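Local coordinates for DnaJ homolog subfamily C member 27-A (Xenopus laevis, PDB 6JMG), which binds GTP and magnesium as a Rab-family small GTPase and is possibly involved in regulating the MEK/ERK pathway, at residues R16-S21 and Y86-G91; G91-Y96 and E173-F178. All blocks are in the same frame, centred on the assembly; numbering follows the deposited sequence.

Contact 1: R16-S21 and Y86-G91; sequences RIKVIS and YKDTQG
Lys18 O accepts two consecutive amides of the 86-91 segment: Gln90 N at 3.1 Å and Gly91 N at 3.3 Å. Two residues further along the strand, Ile20 N donates to Gly91 O over 3.1 Å. The bonds from Gly91 N to Lys18 O and from Ile20 N to Gly91 O define a parallel bridge between Val19 and Gly91, accompanied by a CA-H...O contact of 3.3 Å from Val19 CA to Gly91 O. On the other side of Lys18, its amide is taken by a side chain: Lys18 N donates to Gln90 OE1 at 2.8 Å, bent to 136° at the hydrogen. The Gln90 chain folds at its second torsion (chi2 72°), which brings the amide group back alongside the strand, where it stands in for a main-chain acceptor. Its NE2 makes weak bonds to Asp88 O and OD1. The Lys18 side chain starts anti to its own N (chi1 168°) and runs across the turn. Its CD passes Asp88 O, and NZ lies within bonding distance of Lys87 O and Thr89 OG1, although the position of NZ is less certain than the rest. Thr89 OG1 itself donates to Tyr86 O at 2.6 Å from well above that carbonyl's plane, tying the turn internally. Ile20 supplies the apolar end, CD1 reaching Tyr86 CD1 at 3.7 Å while CG1 packs on Thr89 CG2. Beyond the segments, Tyr86 OH bonds to Glu113 and its ring packs against helix 107-117. Lys18 N and O are thus both engaged by Gln90 and Gly91, with the NZ bonds a tentative addition, and the parallel pairing of strand 91-97 with strand 15-22 begins at Gly91.

Contact 2: G91-Y96 and E173-F178; sequences GVILVY and EMFQAF
Phe175 is the first residue of the helical segment to touch the strand, its ring atom CE1 lying 3.7 Å from Ile93 CD1. The methyl approaches this ring obliquely, near its CE1 and CZ atoms, and the two side chains cross at about a right angle. One face of the Phe175 ring receives Met174 CE, toward the rim. The ring is also stacked with Tyr36. Three residues on, the ring of Phe178, whose amide donates to Met174 O, makes the larger part of the contact. Its CG is anti to the backbone N (chi1 -174°), which extends the ring from the helix to the strand backbone. CZ comes to 3.6 Å from Gly91 CA, a close approach to a residue that carries no side chain, and CE1 lies 3.5 Å from Val92 O. Val92 N is in the plane of the ring, at its edge. Ile93 CG1 approaches the ring obliquely, 4.2 Å from its centroid and 29° off the normal, an off-centre CH-pi contact. A single isoleucine therefore serves both aromatics, CG1 toward Phe178 and CD1 toward Phe175. No hydrogen bond joins the segments; their axes pass 10.8 Å apart at 152°, so the helix runs nearly antiparallel to the strand. Phe178 also touches Val19 and Ala130 on the two flanking strands. With aromatic residues filling the interface in this protein, helix 171-187 lying against strand 91-97 of the sheet is the alpha/beta layering of the Ras-like P-loop GTPase fold.

How the contacts relate
From the N terminus, strand 15-22 comes first, and the chain then passes through helix 29-38, the hairpin strands 51-60 and 63-72 and helix 79-82 before 86-91 returns to it. Contact 1 closes that excursion of 64 residues. Contact 2 begins with the same Gly91, and 76 residues separate its two segments, helix 171-187 closing the loop on strand 91-97; the two loops follow in series, neither nested nor crossed. They meet directly: Ile20 O lies 2.8 Å from Ile93 N, a probable hydrogen bond, and Val19 CG1 packs on Phe178 CE2 at 3.8 Å. Contact 1 therefore joins neighbouring strands edge to edge, whereas contact 2 fastens a helix over one face of that sheet.

Contact 1: R16-S21 and Y86-G91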
# COMPACT_ATOMS: atom_id res chain seq x y z
N ARG A 16 -0.29 11.21 -16.31
CA ARG A 16 -0.71 12.11 -15.24
C ARG A 16 -0.96 11.29 -13.98
O ARG A 16 -1.86 10.45 -13.96
CB ARG A 16 -1.95 12.91 -15.65
CG ARG A 16 -1.85 13.39 -17.11
CD ARG A 16 -3.14 14.00 -17.66
NE ARG A 16 -3.06 15.45 -17.71
CZ ARG A 16 -2.47 16.14 -18.69
NH1 ARG A 16 -1.88 15.49 -19.69
NH2 ARG A 16 -2.45 17.46 -18.65
N ILE A 17 -0.17 11.55 -12.93
CA ILE A 17 -0.23 10.78 -11.70
C ILE A 17 -0.37 11.74 -10.53
O ILE A 17 -0.15 12.95 -10.65
CB ILE A 17 1.01 9.88 -11.49
CG1 ILE A 17 2.25 10.72 -11.14
CG2 ILE A 17 1.32 9.07 -12.74
CD1 ILE A 17 3.49 9.88 -10.82
N LYS A 18 -0.74 11.17 -9.39
CA LYS A 18 -1.00 11.86 -8.14
C LYS A 18 -0.13 11.25 -7.04
O LYS A 18 -0.10 10.03 -6.87
CB LYS A 18 -2.48 11.75 -7.78
CG LYS A 18 -2.81 12.18 -6.36
CD LYS A 18 -4.28 11.92 -6.00
CE LYS A 18 -4.70 12.74 -4.80
NZ LYS A 18 -5.32 11.86 -3.80
N VAL A 19 0.61 12.10 -6.32
CA VAL A 19 1.55 11.69 -5.28
C VAL A 19 1.18 12.43 -4.00
O VAL A 19 0.90 13.64 -4.03
CB VAL A 19 3.01 11.99 -5.68
CG1 VAL A 19 3.92 11.76 -4.51
CG2 VAL A 19 3.44 11.16 -6.90
N ILE A 20 1.12 11.73 -2.88
CA ILE A 20 0.91 12.39 -1.60
C ILE A 20 2.04 12.04 -0.66
O ILE A 20 2.77 11.06 -0.85
CB ILE A 20 -0.44 12.01 -0.99
CG1 ILE A 20 -0.44 10.54 -0.59
CG2 ILE A 20 -1.59 12.30 -1.96
CD1 ILE A 20 -1.66 10.20 0.24
N SER A 21 2.17 12.85 0.39
CA SER A 21 3.14 12.63 1.46
C SER A 21 2.42 12.38 2.78
O SER A 21 1.45 13.08 3.11
CB SER A 21 4.05 13.84 1.61
OG SER A 21 3.27 14.95 2.05
N TYR A 86 -6.81 11.33 -0.05
CA TYR A 86 -6.22 10.00 -0.18
C TYR A 86 -6.71 9.27 -1.44
O TYR A 86 -5.99 8.41 -1.97
CB TYR A 86 -6.54 9.15 1.06
CG TYR A 86 -5.83 9.53 2.35
CD1 TYR A 86 -4.45 9.43 2.48
CD2 TYR A 86 -6.56 9.93 3.46
CE1 TYR A 86 -3.81 9.75 3.68
CE2 TYR A 86 -5.93 10.25 4.66
CZ TYR A 86 -4.56 10.16 4.76
OH TYR A 86 -3.95 10.48 5.96
N LYS A 87 -7.91 9.58 -1.93
CA LYS A 87 -8.46 8.80 -3.03
C LYS A 87 -7.67 9.01 -4.33
O LYS A 87 -7.11 10.08 -4.59
CB LYS A 87 -9.93 9.14 -3.25
CG LYS A 87 -10.34 10.56 -2.90
CD LYS A 87 -11.86 10.77 -3.09
CE LYS A 87 -12.25 12.24 -2.98
NZ LYS A 87 -12.72 12.57 -1.61
N ASP A 88 -7.68 7.98 -5.16
CA ASP A 88 -7.07 8.00 -6.49
C ASP A 88 -5.59 8.37 -6.41
O ASP A 88 -5.08 9.19 -7.17
CB ASP A 88 -7.84 8.95 -7.42
CG ASP A 88 -7.22 9.06 -8.80
OD1 ASP A 88 -7.02 8.01 -9.46
OD2 ASP A 88 -6.90 10.20 -9.20
N THR A 89 -4.88 7.72 -5.51
CA THR A 89 -3.46 7.96 -5.33
C THR A 89 -2.63 6.87 -5.99
O THR A 89 -2.92 5.68 -5.83
CB THR A 89 -3.14 8.03 -3.85
OG1 THR A 89 -3.86 9.13 -3.29
CG2 THR A 89 -1.64 8.21 -3.63
N GLN A 90 -1.58 7.28 -6.70
CA GLN A 90 -0.68 6.33 -7.35
C GLN A 90 0.62 6.12 -6.58
O GLN A 90 1.17 5.01 -6.61
CB GLN A 90 -0.31 6.81 -8.75
CG GLN A 90 -1.39 6.69 -9.81
CD GLN A 90 -2.50 7.69 -9.63
OE1 GLN A 90 -2.33 8.88 -9.89
NE2 GLN A 90 -3.65 7.21 -9.18
N GLY A 91 1.12 7.14 -5.89
CA GLY A 91 2.34 7.01 -5.12
C GLY A 91 2.20 7.74 -3.78
O GLY A 91 1.54 8.76 -3.70

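Contact 2: G91-Y96 and E173-F178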
# COMPACT_ATOMS: atom_id res chain seq x y z
N GLY A 91 1.12 7.14 -5.89
CA GLY A 91 2.34 7.01 -5.12
C GLY A 91 2.20 7.74 -3.78
O GLY A 91 1.54 8.76 -3.70
N VAL A 92 2.87 7.18 -2.77
CA VAL A 92 2.90 7.75 -1.42
C VAL A 92 4.34 7.88 -0.95
O VAL A 92 5.11 6.91 -1.01
CB VAL A 92 2.13 6.87 -0.42
CG1 VAL A 92 2.44 7.32 1.01
CG2 VAL A 92 0.64 6.89 -0.72
N ILE A 93 4.69 9.06 -0.45
CA ILE A 93 5.98 9.29 0.19
C ILE A 93 5.72 9.26 1.69
O ILE A 93 5.15 10.20 2.26
CB ILE A 93 6.62 10.60 -0.29
CG1 ILE A 93 6.87 10.52 -1.79
CG2 ILE A 93 7.95 10.83 0.35
CD1 ILE A 93 7.28 11.82 -2.43
N LEU A 94 6.11 8.16 2.33
CA LEU A 94 5.86 7.94 3.75
C LEU A 94 7.15 8.14 4.52
O LEU A 94 8.11 7.38 4.33
CB LEU A 94 5.30 6.53 3.97
CG LEU A 94 4.70 6.27 5.37
CD1 LEU A 94 3.46 7.11 5.56
CD2 LEU A 94 4.35 4.83 5.55
N VAL A 95 7.18 9.13 5.40
CA VAL A 95 8.43 9.64 5.95
C VAL A 95 8.40 9.56 7.46
O VAL A 95 7.37 9.81 8.09
CB VAL A 95 8.72 11.10 5.50
CG1 VAL A 95 10.17 11.48 5.84
CG2 VAL A 95 8.43 11.31 4.00
N TYR A 96 9.55 9.20 8.05
CA TYR A 96 9.81 9.37 9.47
C TYR A 96 11.23 9.86 9.69
O TYR A 96 12.04 9.96 8.76
CB TYR A 96 9.59 8.08 10.26
CG TYR A 96 10.51 6.96 9.92
CD1 TYR A 96 10.32 6.19 8.77
CD2 TYR A 96 11.55 6.61 10.77
CE1 TYR A 96 11.17 5.11 8.47
CE2 TYR A 96 12.40 5.55 10.49
CZ TYR A 96 12.21 4.80 9.34
OH TYR A 96 13.07 3.75 9.07
N GLU A 173 17.92 8.80 -5.54
CA GLU A 173 17.74 7.37 -5.72
C GLU A 173 16.32 6.96 -5.35
O GLU A 173 15.67 6.21 -6.08
CB GLU A 173 18.77 6.60 -4.89
CG GLU A 173 20.23 6.90 -5.26
CD GLU A 173 20.79 8.22 -4.72
OE1 GLU A 173 20.07 8.97 -4.03
OE2 GLU A 173 21.96 8.53 -5.02
N MET A 174 15.80 7.53 -4.25
CA MET A 174 14.41 7.27 -3.84
C MET A 174 13.44 7.69 -4.94
O MET A 174 12.61 6.90 -5.39
CB MET A 174 14.11 8.01 -2.53
CG MET A 174 12.66 7.85 -2.01
SD MET A 174 11.41 8.94 -2.71
CE MET A 174 11.86 10.43 -1.85
N PHE A 175 13.56 8.93 -5.42
CA PHE A 175 12.63 9.41 -6.43
C PHE A 175 12.77 8.63 -7.73
O PHE A 175 11.76 8.39 -8.42
CB PHE A 175 12.83 10.90 -6.66
CG PHE A 175 11.98 11.74 -5.76
CD1 PHE A 175 10.60 11.74 -5.90
CD2 PHE A 175 12.54 12.46 -4.74
CE1 PHE A 175 9.80 12.47 -5.06
CE2 PHE A 175 11.75 13.20 -3.88
CZ PHE A 175 10.38 13.21 -4.04
N GLN A 176 13.97 8.17 -8.07
CA GLN A 176 14.10 7.39 -9.29
C GLN A 176 13.44 6.03 -9.13
O GLN A 176 12.73 5.57 -10.03
CB GLN A 176 15.57 7.25 -9.68
CG GLN A 176 15.82 6.51 -10.99
CD GLN A 176 15.64 7.40 -12.22
OE1 GLN A 176 14.92 7.05 -13.15
NE2 GLN A 176 16.31 8.55 -12.23
N ALA A 177 13.60 5.40 -7.97
CA ALA A 177 12.94 4.13 -7.75
C ALA A 177 11.44 4.31 -7.64
O ALA A 177 10.66 3.48 -8.14
CB ALA A 177 13.49 3.47 -6.50
N PHE A 178 11.02 5.40 -7.00
CA PHE A 178 9.61 5.71 -6.79
C PHE A 178 8.87 5.83 -8.12
O PHE A 178 7.85 5.17 -8.34
CB PHE A 178 9.52 7.02 -6.02
CG PHE A 178 8.14 7.45 -5.59
CD1 PHE A 178 7.36 6.67 -4.76
CD2 PHE A 178 7.68 8.71 -5.94
CE1 PHE A 178 6.13 7.13 -4.31
CE2 PHE A 178 6.45 9.17 -5.51
CZ PHE A 178 5.67 8.39 -4.69